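Local coordinates for protein alpha-L-arabinofuranosidase B (Aspergillus kawachii, PDB 6SXT) that hydrolyses terminal non-reducing alpha-L-arabinofuranosyl residues from arabinoxylan, arabinan and related plant polysaccharides, at residues 160-174 with 270-284. Residues are numbered along the deposited sequence; the frame is centred on the assembly and turned at random.
Sequences CCFDYGNAETSSTDT and KEGAIILGIGGDNSN. With LXE ([(1~{S},2~{S},3~{S},4~{S})-2-(hydroxymethyl)-3,4-bis(oxidanyl)cyclopentyl]azanium), chain G; EDO (1,2-ethanediol), chain N.
With its chain extended beyond CG (chi2 -166°), E271 carries its carboxylate across to 160-174, where its two oxygens divide the work. OE1 takes the backbone N of T169 on its anti side at 3.0 Å, and OE2 is met on its syn side by OG1 of T174, arriving from the opposite direction at 2.7 Å; H178 also binds OE2, and a water joins OE1 to OG of S170. One carboxylate thus ties T169, inside the turn 168-171, to T174 beyond it. N166, its CG turned anti to the backbone N (chi1 -159°), offers OD1 to the N of G272 at 2.9 Å, while A139 holds its ND2. Beyond these bonds the strands pair antiparallel, G165 with I275 and A167 with A273 as hydrogen-bonded pairs, and CD1 of I275 packs against CB of A167 (3.7 Å). Further along, OE1 of E168 lies 3.2 Å from CA of G280, a fit that leaves no room for a side chain there. OD1 of D281, the proton donor, accepts N of S283, closing an Asx turn, and also OG of S283; its OD2 accepts from N1' of LXE (3.2 Å). Strand pairing that runs into the C160-C161 disulfide and the G279-N282 turn builds one wall of the GH54 arabinofuranose pocket.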
loop_
_atom_site.group_PDB
_atom_site.type_symbol
_atom_site.label_atom_id
_atom_site.label_comp_id
_atom_site.label_asym_id
_atom_site.label_seq_id
_atom_site.Cartn_x
_atom_site.Cartn_y
_atom_site.Cartn_z
ATOM N N CYS A 160 -7.296 9.605 -8.138
ATOM C CA CYS A 160 -8.432 8.685 -7.989
ATOM C C CYS A 160 -7.926 7.254 -8.162
ATOM O O CYS A 160 -7.231 6.975 -9.140
ATOM C CB CYS A 160 -9.500 8.955 -9.020
ATOM S SG CYS A 160 -10.954 7.938 -8.763
ATOM N N CYS A 161 -8.228 6.332 -7.245
ATOM C CA CYS A 161 -8.951 6.526 -6.003
ATOM C C CYS A 161 -8.561 5.386 -5.060
ATOM O O CYS A 161 -8.538 4.238 -5.520
ATOM C CB CYS A 161 -10.469 6.446 -6.097
ATOM S SG CYS A 161 -11.299 7.969 -6.676
ATOM N N PHE A 162 -8.205 5.680 -3.811
ATOM C CA PHE A 162 -7.806 4.587 -2.882
ATOM C C PHE A 162 -9.068 4.149 -2.149
ATOM O O PHE A 162 -9.434 4.741 -1.109
ATOM C CB PHE A 162 -6.711 5.037 -1.909
ATOM C CG PHE A 162 -6.257 3.876 -1.071
ATOM C CD1 PHE A 162 -5.490 2.899 -1.657
ATOM C CD2 PHE A 162 -6.688 3.700 0.240
ATOM C CE1 PHE A 162 -5.088 1.774 -0.961
ATOM C CE2 PHE A 162 -6.308 2.557 0.943
ATOM C CZ PHE A 162 -5.512 1.618 0.341
ATOM N N ASP A 163 -9.751 3.165 -2.697
ATOM C CA ASP A 163 -11.067 2.718 -2.226
ATOM C C ASP A 163 -11.025 1.301 -1.643
ATOM O O ASP A 163 -10.217 0.475 -2.046
ATOM C CB ASP A 163 -12.164 2.734 -3.274
ATOM C CG ASP A 163 -12.603 4.080 -3.773
ATOM O OD1 ASP A 163 -12.087 5.108 -3.317
ATOM O OD2 ASP A 163 -13.486 4.062 -4.728
ATOM N N TYR A 164 -11.967 1.024 -0.760
ATOM C CA TYR A 164 -12.282 -0.351 -0.338
ATOM C C TYR A 164 -13.787 -0.428 -0.201
ATOM O O TYR A 164 -14.392 0.336 0.589
ATOM C CB TYR A 164 -11.627 -0.733 0.992
ATOM C CG TYR A 164 -12.029 -2.091 1.497
ATOM C CD1 TYR A 164 -11.684 -3.235 0.796
ATOM C CD2 TYR A 164 -12.806 -2.270 2.638
ATOM C CE1 TYR A 164 -12.043 -4.500 1.226
ATOM C CE2 TYR A 164 -13.160 -3.524 3.104
ATOM C CZ TYR A 164 -12.783 -4.662 2.400
ATOM O OH TYR A 164 -13.174 -5.889 2.866
ATOM N N GLY A 165 -14.417 -1.331 -0.962
ATOM C CA GLY A 165 -15.845 -1.586 -0.804
ATOM C C GLY A 165 -16.565 -1.935 -2.086
ATOM O O GLY A 165 -16.007 -2.586 -2.960
ATOM N N ASN A 166 -17.829 -1.527 -2.172
ATOM C CA ASN A 166 -18.813 -2.049 -3.142
ATOM C C ASN A 166 -18.669 -1.291 -4.463
ATOM O O ASN A 166 -18.630 -0.036 -4.448
ATOM C CB ASN A 166 -20.214 -1.870 -2.564
ATOM C CG ASN A 166 -21.280 -2.772 -3.155
ATOM O OD1 ASN A 166 -21.371 -2.864 -4.389
ATOM N ND2 ASN A 166 -22.038 -3.456 -2.317
ATOM N N ALA A 167 -18.582 -2.020 -5.574
ATOM C CA ALA A 167 -18.358 -1.394 -6.873
ATOM C C ALA A 167 -19.046 -2.146 -8.012
ATOM O O ALA A 167 -19.787 -3.069 -7.763
ATOM C CB ALA A 167 -16.907 -1.190 -7.110
ATOM N N GLU A 168 -18.720 -1.709 -9.224
ATOM C CA GLU A 168 -19.377 -2.196 -10.445
ATOM C C GLU A 168 -18.771 -3.521 -10.883
ATOM O O GLU A 168 -17.541 -3.687 -10.861
ATOM C CB GLU A 168 -19.171 -1.189 -11.550
ATOM C CG GLU A 168 -19.866 0.120 -11.297
ATOM C CD GLU A 168 -18.968 1.210 -10.760
ATOM O OE1 GLU A 168 -17.939 0.857 -10.140
ATOM O OE2 GLU A 168 -19.287 2.410 -11.025
ATOM N N THR A 169 -19.596 -4.460 -11.343
ATOM C CA THR A 169 -19.088 -5.768 -11.781
ATOM C C THR A 169 -18.382 -5.688 -13.123
ATOM O O THR A 169 -17.651 -6.618 -13.432
ATOM C CB THR A 169 -20.196 -6.814 -11.832
ATOM O OG1 THR A 169 -21.240 -6.309 -12.672
ATOM C CG2 THR A 169 -20.765 -7.110 -10.475
ATOM N N SER A 170 -18.600 -4.639 -13.907
ATOM C CA SER A 170 -17.960 -4.478 -15.228
ATOM C C SER A 170 -16.582 -3.824 -15.169
ATOM O O SER A 170 -15.957 -3.647 -16.231
ATOM C CB SER A 170 -18.879 -3.691 -16.126
ATOM O OG SER A 170 -19.105 -2.400 -15.595
ATOM N N SER A 171 -16.163 -3.262 -14.012
ATOM C CA SER A 171 -14.946 -2.455 -13.901
ATOM C C SER A 171 -15.087 -1.156 -14.697
ATOM O O SER A 171 -14.069 -0.550 -15.052
ATOM C CB SER A 171 -13.710 -3.208 -14.278
ATOM O OG SER A 171 -13.673 -4.499 -13.657
ATOM N N THR A 172 -16.322 -0.715 -14.950
ATOM C CA THR A 172 -16.555 0.563 -15.658
ATOM C C THR A 172 -17.535 1.436 -14.885
ATOM O O THR A 172 -18.229 0.954 -13.972
ATOM C CB THR A 172 -17.111 0.328 -17.093
ATOM O OG1 THR A 172 -18.459 -0.123 -17.001
ATOM C CG2 THR A 172 -16.255 -0.655 -17.864
ATOM N N ASP A 173 -17.532 2.728 -15.225
ATOM C CA ASP A 173 -18.446 3.724 -14.615
ATOM C C ASP A 173 -19.845 3.528 -15.193
ATOM O O ASP A 173 -20.063 3.957 -16.339
ATOM C CB ASP A 173 -17.900 5.122 -14.844
ATOM C CG ASP A 173 -18.701 6.229 -14.196
ATOM O OD1 ASP A 173 -19.863 5.979 -13.796
ATOM O OD2 ASP A 173 -18.166 7.363 -14.186
ATOM N N THR A 174 -20.740 2.944 -14.437
ATOM C CA THR A 174 -22.156 2.734 -14.791
ATOM C C THR A 174 -23.057 3.771 -14.137
ATOM O O THR A 174 -24.284 3.591 -14.198
ATOM C CB THR A 174 -22.546 1.294 -14.489
ATOM O OG1 THR A 174 -22.301 1.072 -13.090
ATOM C CG2 THR A 174 -21.746 0.332 -15.332
ATOM N N LYS A 270 -26.284 -0.351 -6.136
ATOM C CA LYS A 270 -25.001 -1.061 -5.908
ATOM C C LYS A 270 -24.986 -2.366 -6.700
ATOM O O LYS A 270 -26.079 -3.007 -6.866
ATOM C CB LYS A 270 -24.822 -1.313 -4.430
ATOM C CG LYS A 270 -24.740 -0.001 -3.660
ATOM C CD LYS A 270 -24.429 -0.238 -2.231
ATOM C CE LYS A 270 -25.400 -1.102 -1.528
ATOM N NZ LYS A 270 -26.691 -0.355 -1.357
ATOM N N GLU A 271 -23.798 -2.773 -7.130
ATOM C CA GLU A 271 -23.660 -3.960 -8.004
ATOM C C GLU A 271 -23.038 -5.149 -7.260
ATOM O O GLU A 271 -23.091 -6.259 -7.802
ATOM C CB GLU A 271 -22.881 -3.554 -9.235
ATOM C CG GLU A 271 -23.568 -2.420 -10.008
ATOM C CD GLU A 271 -23.036 -2.197 -11.406
ATOM O OE1 GLU A 271 -22.154 -2.958 -11.848
ATOM O OE2 GLU A 271 -23.440 -1.171 -12.030
ATOM N N GLY A 272 -22.412 -4.928 -6.084
ATOM C CA GLY A 272 -21.919 -6.036 -5.263
ATOM C C GLY A 272 -20.487 -6.480 -5.543
ATOM O O GLY A 272 -20.027 -7.356 -4.838
ATOM N N ALA A 273 -19.759 -5.882 -6.464
ATOM C CA ALA A 273 -18.340 -6.217 -6.672
ATOM C C ALA A 273 -17.551 -5.633 -5.487
ATOM O O ALA A 273 -18.056 -4.688 -4.853
ATOM C CB ALA A 273 -17.833 -5.659 -7.974
ATOM N N ILE A 274 -16.330 -6.112 -5.299
ATOM C CA ILE A 274 -15.455 -5.566 -4.258
ATOM C C ILE A 274 -14.179 -5.060 -4.899
ATOM O O ILE A 274 -13.550 -5.806 -5.680
ATOM C CB ILE A 274 -15.153 -6.639 -3.208
ATOM C CG1 ILE A 274 -16.418 -7.323 -2.737
ATOM C CG2 ILE A 274 -14.359 -6.024 -2.053
ATOM C CD1 ILE A 274 -16.158 -8.465 -1.753
ATOM N N ILE A 275 -13.767 -3.853 -4.500
ATOM C CA ILE A 275 -12.496 -3.261 -4.988
ATOM C C ILE A 275 -11.598 -2.945 -3.802
ATOM O O ILE A 275 -12.131 -2.686 -2.688
ATOM C CB ILE A 275 -12.707 -1.996 -5.824
ATOM C CG1 ILE A 275 -13.552 -0.974 -5.079
ATOM C CG2 ILE A 275 -13.248 -2.358 -7.203
ATOM C CD1 ILE A 275 -13.802 0.344 -5.802
ATOM N N LEU A 276 -10.313 -2.951 -4.026
ATOM C CA LEU A 276 -9.333 -2.493 -3.024
ATOM C C LEU A 276 -8.220 -1.737 -3.748
ATOM O O LEU A 276 -7.537 -2.339 -4.603
ATOM C CB LEU A 276 -8.770 -3.671 -2.245
ATOM C CG LEU A 276 -7.621 -3.277 -1.317
ATOM C CD1 LEU A 276 -8.024 -2.264 -0.282
ATOM C CD2 LEU A 276 -7.056 -4.507 -0.649
ATOM N N GLY A 277 -8.080 -0.449 -3.443
ATOM C CA GLY A 277 -6.916 0.349 -3.876
ATOM C C GLY A 277 -7.162 1.181 -5.122
ATOM O O GLY A 277 -6.268 1.906 -5.502
ATOM N N ILE A 278 -8.332 1.025 -5.730
ATOM C CA ILE A 278 -8.677 1.552 -7.079
ATOM C C ILE A 278 -10.099 2.068 -7.061
ATOM O O ILE A 278 -10.887 1.748 -6.144
ATOM C CB ILE A 278 -8.519 0.434 -8.122
ATOM C CG1 ILE A 278 -9.311 -0.813 -7.709
ATOM C CG2 ILE A 278 -7.065 0.149 -8.376
ATOM C CD1 ILE A 278 -9.554 -1.769 -8.834
ATOM N N GLY A 279 -10.454 2.870 -8.070
ATOM C CA GLY A 279 -11.862 3.217 -8.265
ATOM C C GLY A 279 -12.633 2.165 -9.013
ATOM O O GLY A 279 -12.034 1.141 -9.492
ATOM N N GLY A 280 -13.951 2.299 -9.035
ATOM C CA GLY A 280 -14.799 1.258 -9.623
ATOM C C GLY A 280 -14.594 1.139 -11.128
ATOM O O GLY A 280 -14.778 0.029 -11.645
ATOM N N ASP A 281 -14.131 2.200 -11.773
ATOM C CA ASP A 281 -13.801 2.170 -13.228
ATOM C C ASP A 281 -12.348 1.784 -13.468
ATOM O O ASP A 281 -11.768 1.944 -14.571
ATOM C CB ASP A 281 -14.124 3.524 -13.863
ATOM C CG ASP A 281 -13.409 4.683 -13.220
ATOM O OD1 ASP A 281 -12.552 4.456 -12.310
ATOM O OD2 ASP A 281 -13.737 5.833 -13.590
ATOM N N ASN A 282 -11.670 1.243 -12.441
ATOM C CA ASN A 282 -10.235 0.917 -12.453
ATOM C C ASN A 282 -9.353 2.168 -12.468
ATOM O O ASN A 282 -8.203 2.043 -12.822
ATOM C CB ASN A 282 -9.820 -0.112 -13.533
ATOM C CG ASN A 282 -8.459 -0.691 -13.233
ATOM O OD1 ASN A 282 -7.537 -0.764 -14.113
ATOM N ND2 ASN A 282 -8.309 -1.076 -11.969
ATOM N N SER A 283 -9.842 3.323 -12.055
ATOM C CA SER A 283 -8.960 4.469 -11.795
ATOM C C SER A 283 -7.848 3.956 -10.885
ATOM O O SER A 283 -8.193 3.436 -9.813
ATOM C CB SER A 283 -9.665 5.632 -11.169
ATOM O OG SER A 283 -10.625 6.236 -12.066
ATOM N N ASN A 284 -6.599 4.093 -11.272
ATOM C CA ASN A 284 -5.475 3.417 -10.570
ATOM C C ASN A 284 -4.321 4.368 -10.265
ATOM O O ASN A 284 -3.183 3.938 -10.346
ATOM C CB ASN A 284 -5.083 2.122 -11.266
ATOM C CG ASN A 284 -4.545 2.194 -12.699
ATOM O OD1 ASN A 284 -3.306 2.176 -12.927
ATOM N ND2 ASN A 284 -5.445 2.161 -13.650
HETATM C "C1'" LXE G . -16.111 6.592 -11.075
HETATM C "C2'" LXE G . -15.109 5.674 -10.373
HETATM O "O2'" LXE G . -15.547 4.365 -10.342
HETATM C "C3'" LXE G . -15.047 6.306 -9.051
HETATM O "O3'" LXE G . -13.937 5.691 -8.274
HETATM C "C4'" LXE G . -14.709 7.734 -9.426
HETATM C "C5'" LXE G . -15.106 8.737 -8.360
HETATM O "O5'" LXE G . -16.451 8.652 -7.943
HETATM C "C6'" LXE G . -15.496 7.938 -10.782
HETATM N "N1'" LXE G . -14.466 8.325 -11.789
HETATM C C1 EDO N . -25.682 -5.905 -11.515
HETATM O O1 EDO N . -24.498 -5.768 -12.250
HETATM C C2 EDO N . -25.477 -6.594 -10.210
HETATM O O2 EDO N . -26.704 -6.729 -9.473
HETATM O O HOH W 1 -5.911 3.824 -7.401
HETATM O O HOH W 2 -21.787 -0.969 -6.292
HETATM O O HOH W 3 -21.340 -3.068 -14.287
#